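Local coordinates for sensor protein CpxA (Vibrio parahaemolyticus, PDB 3V67) that probably acts as a membrane-bound histidine kinase that uses ATP to phosphorylate a protein histidine in two-component signalling, this part being its periplasmic sensor domain, at residues A[55-63]-A[112-123]. Sequence-based numbering, arbitrary orientation.
Sequences RPRVFFSDY and LADSELLMYVGF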
loop_
_atom_site.group_PDB
_atom_site.type_symbol
_atom_site.label_atom_id
_atom_site.label_comp_id
_atom_site.label_asym_id
_atom_site.label_seq_id
_atom_site.Cartn_x
_atom_site.Cartn_y
_atom_site.Cartn_z
ATOM N N ARG A 55 -13.860 12.790 4.294
ATOM C CA ARG A 55 -13.962 12.444 2.881
ATOM C C ARG A 55 -12.720 12.856 2.099
ATOM O O ARG A 55 -12.089 13.865 2.423
ATOM C CB ARG A 55 -15.206 13.092 2.272
ATOM C CG ARG A 55 -16.503 12.444 2.708
ATOM C CD ARG A 55 -17.694 13.312 2.372
ATOM N NE ARG A 55 -17.867 14.413 3.310
ATOM C CZ ARG A 55 -18.888 15.262 3.282
ATOM N NH1 ARG A 55 -19.828 15.140 2.357
ATOM N NH2 ARG A 55 -18.967 16.236 4.178
ATOM N N PRO A 56 -12.357 12.061 1.075
ATOM C CA PRO A 56 -11.246 12.409 0.184
ATOM C C PRO A 56 -11.505 13.759 -0.470
ATOM O O PRO A 56 -12.609 14.002 -0.954
ATOM C CB PRO A 56 -11.282 11.302 -0.873
ATOM C CG PRO A 56 -11.958 10.156 -0.205
ATOM C CD PRO A 56 -12.961 10.762 0.725
ATOM N N ARG A 57 -10.499 14.624 -0.464
ATOM C CA ARG A 57 -10.609 15.944 -1.058
ATOM C C ARG A 57 -10.023 15.974 -2.465
ATOM O O ARG A 57 -8.893 15.557 -2.683
ATOM C CB ARG A 57 -9.897 16.970 -0.182
ATOM C CG ARG A 57 -9.762 18.319 -0.844
ATOM C CD ARG A 57 -9.207 19.361 0.098
ATOM N NE ARG A 57 -9.026 20.628 -0.598
ATOM C CZ ARG A 57 -8.468 21.706 -0.058
ATOM N NH1 ARG A 57 -8.033 21.672 1.194
ATOM N NH2 ARG A 57 -8.344 22.817 -0.774
ATOM N N VAL A 58 -10.795 16.478 -3.420
ATOM C CA VAL A 58 -10.324 16.575 -4.795
ATOM C C VAL A 58 -9.607 17.900 -5.060
ATOM O O VAL A 58 -10.152 18.970 -4.793
ATOM C CB VAL A 58 -11.481 16.387 -5.796
ATOM C CG1 VAL A 58 -11.014 16.677 -7.206
ATOM C CG2 VAL A 58 -12.042 14.974 -5.695
ATOM N N PHE A 59 -8.378 17.816 -5.565
ATOM C CA PHE A 59 -7.605 18.998 -5.939
ATOM C C PHE A 59 -7.450 19.064 -7.454
ATOM O O PHE A 59 -7.600 18.061 -8.149
ATOM C CB PHE A 59 -6.200 18.946 -5.345
ATOM C CG PHE A 59 -6.121 19.277 -3.878
ATOM C CD1 PHE A 59 -5.892 20.577 -3.456
ATOM C CD2 PHE A 59 -6.222 18.278 -2.924
ATOM C CE1 PHE A 59 -5.785 20.875 -2.109
ATOM C CE2 PHE A 59 -6.118 18.572 -1.575
ATOM C CZ PHE A 59 -5.900 19.871 -1.170
ATOM N N PHE A 60 -7.113 20.244 -7.958
ATOM C CA PHE A 60 -6.879 20.424 -9.380
ATOM C C PHE A 60 -5.622 21.239 -9.625
ATOM O O PHE A 60 -5.206 22.019 -8.775
ATOM C CB PHE A 60 -8.077 21.111 -10.039
ATOM C CG PHE A 60 -9.334 20.291 -10.010
ATOM C CD1 PHE A 60 -9.523 19.265 -10.919
ATOM C CD2 PHE A 60 -10.325 20.544 -9.074
ATOM C CE1 PHE A 60 -10.675 18.502 -10.895
ATOM C CE2 PHE A 60 -11.479 19.790 -9.048
ATOM C CZ PHE A 60 -11.655 18.766 -9.961
ATOM N N SER A 61 -5.020 21.050 -10.793
ATOM C CA SER A 61 -3.923 21.896 -11.231
ATOM C C SER A 61 -3.949 21.982 -12.746
ATOM O O SER A 61 -4.698 21.254 -13.397
ATOM C CB SER A 61 -2.578 21.339 -10.766
ATOM O OG SER A 61 -2.094 20.350 -11.664
ATOM N N ASP A 62 -3.151 22.881 -13.309
ATOM C CA ASP A 62 -3.014 22.939 -14.758
ATOM C C ASP A 62 -1.766 22.174 -15.183
ATOM O O ASP A 62 -1.184 21.439 -14.386
ATOM C CB ASP A 62 -2.993 24.387 -15.274
ATOM C CG ASP A 62 -1.947 25.251 -14.588
ATOM O OD1 ASP A 62 -0.867 24.737 -14.232
ATOM O OD2 ASP A 62 -2.210 26.460 -14.409
ATOM N N TYR A 63 -1.360 22.350 -16.436
ATOM C CA TYR A 63 -0.136 21.734 -16.930
ATOM C C TYR A 63 1.035 22.705 -16.865
ATOM O O TYR A 63 1.994 22.578 -17.623
ATOM C CB TYR A 63 -0.322 21.246 -18.364
ATOM C CG TYR A 63 -1.180 20.011 -18.498
ATOM C CD1 TYR A 63 -0.615 18.745 -18.478
ATOM C CD2 TYR A 63 -2.557 20.111 -18.645
ATOM C CE1 TYR A 63 -1.398 17.611 -18.603
ATOM C CE2 TYR A 63 -3.348 18.985 -18.774
ATOM C CZ TYR A 63 -2.764 17.739 -18.752
ATOM O OH TYR A 63 -3.551 16.622 -18.878
ATOM N N LEU A 112 -12.474 19.945 -17.891
ATOM C CA LEU A 112 -13.535 20.727 -17.281
ATOM C C LEU A 112 -13.636 22.072 -17.980
ATOM O O LEU A 112 -12.628 22.757 -18.152
ATOM C CB LEU A 112 -13.260 20.926 -15.787
ATOM C CG LEU A 112 -13.184 19.664 -14.919
ATOM C CD1 LEU A 112 -12.919 20.034 -13.467
ATOM C CD2 LEU A 112 -14.456 18.833 -15.042
ATOM N N ALA A 113 -14.852 22.438 -18.379
ATOM C CA ALA A 113 -15.104 23.684 -19.106
ATOM C C ALA A 113 -14.253 23.797 -20.372
ATOM O O ALA A 113 -13.691 24.855 -20.655
ATOM C CB ALA A 113 -14.882 24.892 -18.198
ATOM N N ASP A 114 -14.164 22.700 -21.121
ATOM C CA ASP A 114 -13.345 22.630 -22.332
ATOM C C ASP A 114 -11.877 22.989 -22.091
ATOM O O ASP A 114 -11.179 23.428 -23.004
ATOM C CB ASP A 114 -13.932 23.500 -23.447
ATOM C CG ASP A 114 -14.910 22.742 -24.323
ATOM O OD1 ASP A 114 -14.676 21.541 -24.577
ATOM O OD2 ASP A 114 -15.912 23.344 -24.762
ATOM N N SER A 115 -11.414 22.797 -20.859
ATOM C CA SER A 115 -10.016 23.033 -20.517
ATOM C C SER A 115 -9.373 21.740 -20.038
ATOM O O SER A 115 -9.985 20.974 -19.295
ATOM C CB SER A 115 -9.903 24.101 -19.431
ATOM O OG SER A 115 -10.567 25.293 -19.821
ATOM N N GLU A 116 -8.142 21.498 -20.472
ATOM C CA GLU A 116 -7.398 20.316 -20.048
ATOM C C GLU A 116 -6.613 20.584 -18.768
ATOM O O GLU A 116 -5.656 21.364 -18.753
ATOM C CB GLU A 116 -6.457 19.837 -21.155
ATOM C CG GLU A 116 -7.152 19.099 -22.282
ATOM C CD GLU A 116 -6.195 18.709 -23.395
ATOM O OE1 GLU A 116 -5.163 19.394 -23.558
ATOM O OE2 GLU A 116 -6.473 17.720 -24.104
ATOM N N LEU A 117 -7.032 19.921 -17.696
ATOM C CA LEU A 117 -6.435 20.102 -16.380
ATOM C C LEU A 117 -6.034 18.760 -15.785
ATOM O O LEU A 117 -6.143 17.718 -16.434
ATOM C CB LEU A 117 -7.432 20.785 -15.444
ATOM C CG LEU A 117 -8.064 22.075 -15.962
ATOM C CD1 LEU A 117 -9.128 22.566 -14.995
ATOM C CD2 LEU A 117 -6.999 23.141 -16.190
ATOM N N LEU A 118 -5.583 18.792 -14.536
ATOM C CA LEU A 118 -5.183 17.582 -13.835
ATOM C C LEU A 118 -5.871 17.494 -12.480
ATOM O O LEU A 118 -5.984 18.486 -11.760
ATOM C CB LEU A 118 -3.664 17.542 -13.673
ATOM C CG LEU A 118 -2.890 17.554 -14.992
ATOM C CD1 LEU A 118 -1.502 18.124 -14.788
ATOM C CD2 LEU A 118 -2.816 16.147 -15.578
ATOM N N MET A 119 -6.330 16.294 -12.146
ATOM C CA MET A 119 -7.053 16.040 -10.912
ATOM C C MET A 119 -6.189 15.234 -9.954
ATOM O O MET A 119 -5.385 14.390 -10.368
ATOM C CB MET A 119 -8.354 15.285 -11.202
ATOM C CG MET A 119 -9.339 15.265 -10.040
ATOM S SD MET A 119 -10.711 14.119 -10.290
ATOM C CE MET A 119 -9.976 12.595 -9.712
ATOM N N TYR A 120 -6.367 15.505 -8.669
ATOM C CA TYR A 120 -5.616 14.843 -7.619
ATOM C C TYR A 120 -6.586 14.518 -6.493
ATOM O O TYR A 120 -7.659 15.117 -6.400
ATOM C CB TYR A 120 -4.529 15.768 -7.076
ATOM C CG TYR A 120 -3.610 16.383 -8.107
ATOM C CD1 TYR A 120 -2.330 15.879 -8.312
ATOM C CD2 TYR A 120 -4.005 17.489 -8.853
ATOM C CE1 TYR A 120 -1.476 16.447 -9.241
ATOM C CE2 TYR A 120 -3.159 18.061 -9.792
ATOM C CZ TYR A 120 -1.898 17.538 -9.980
ATOM O OH TYR A 120 -1.053 18.103 -10.907
ATOM N N VAL A 121 -6.207 13.579 -5.634
ATOM C CA VAL A 121 -7.035 13.230 -4.486
ATOM C C VAL A 121 -6.193 13.159 -3.217
ATOM O O VAL A 121 -5.209 12.423 -3.152
ATOM C CB VAL A 121 -7.778 11.887 -4.696
ATOM C CG1 VAL A 121 -8.573 11.523 -3.458
ATOM C CG2 VAL A 121 -8.693 11.961 -5.905
ATOM N N GLY A 122 -6.580 13.939 -2.214
ATOM C CA GLY A 122 -5.933 13.909 -0.920
ATOM C C GLY A 122 -6.810 13.176 0.071
ATOM O O GLY A 122 -8.032 13.265 0.013
ATOM N N PHE A 123 -6.187 12.436 0.976
ATOM C CA PHE A 123 -6.928 11.666 1.965
ATOM C C PHE A 123 -5.996 11.248 3.084
ATOM O O PHE A 123 -4.893 10.780 2.826
ATOM C CB PHE A 123 -7.577 10.437 1.321
ATOM C CG PHE A 123 -6.625 9.587 0.524
ATOM C CD1 PHE A 123 -5.969 8.517 1.113
ATOM C CD2 PHE A 123 -6.398 9.850 -0.817
ATOM C CE1 PHE A 123 -5.094 7.733 0.381
ATOM C CE2 PHE A 123 -5.524 9.069 -1.555
ATOM C CZ PHE A 123 -4.873 8.010 -0.956
HETATM O O HOH W 1 -6.061 17.016 -19.478
#
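Phe60 pushes its CE1 corner into a hollow between Met119 and Leu112, 3.6 Å from Met119 CG and 3.7 Å from Leu112 CD1. Met119 is wedged in turn between Phe60 and Val58, whose CG1 lies 3.6 Å from Met119 CG; Met119 SD makes an oblique Met-aromatic contact with the Phe60 ring. With CG anti to the backbone N (chi1 -166°), the Met119 chain runs between these two neighbours. Six backbone hydrogen bonds tie strands 57-61 and 115-123 into an antiparallel pair, from Arg57 with Gly122 through Phe59 with Tyr120 to Ser61 with Leu118. This pair belongs to the central antiparallel sheet of the PAS fold, with Phe60 facing helix 37-46, while Phe59 and Tyr120 pack against Met81 of helix 75-87. On that second side, the Tyr120 ring reaches across to strand 57-61, its edge against Phe59 O, and Tyr120 OH and Ser61 OG share a hydrogen bond of 2.6 Å. The Phe59 ring edge lies loosely by the backbone N of Gly122, which has no side chain. Past the end of strand 57-61, Tyr63 lays its ring over the Leu118 branch: Leu118 CD1 makes a CH-pi contact 3.9 Å from the Tyr63 ring centroid, while a water bridges Tyr63 OH and Leu117 O.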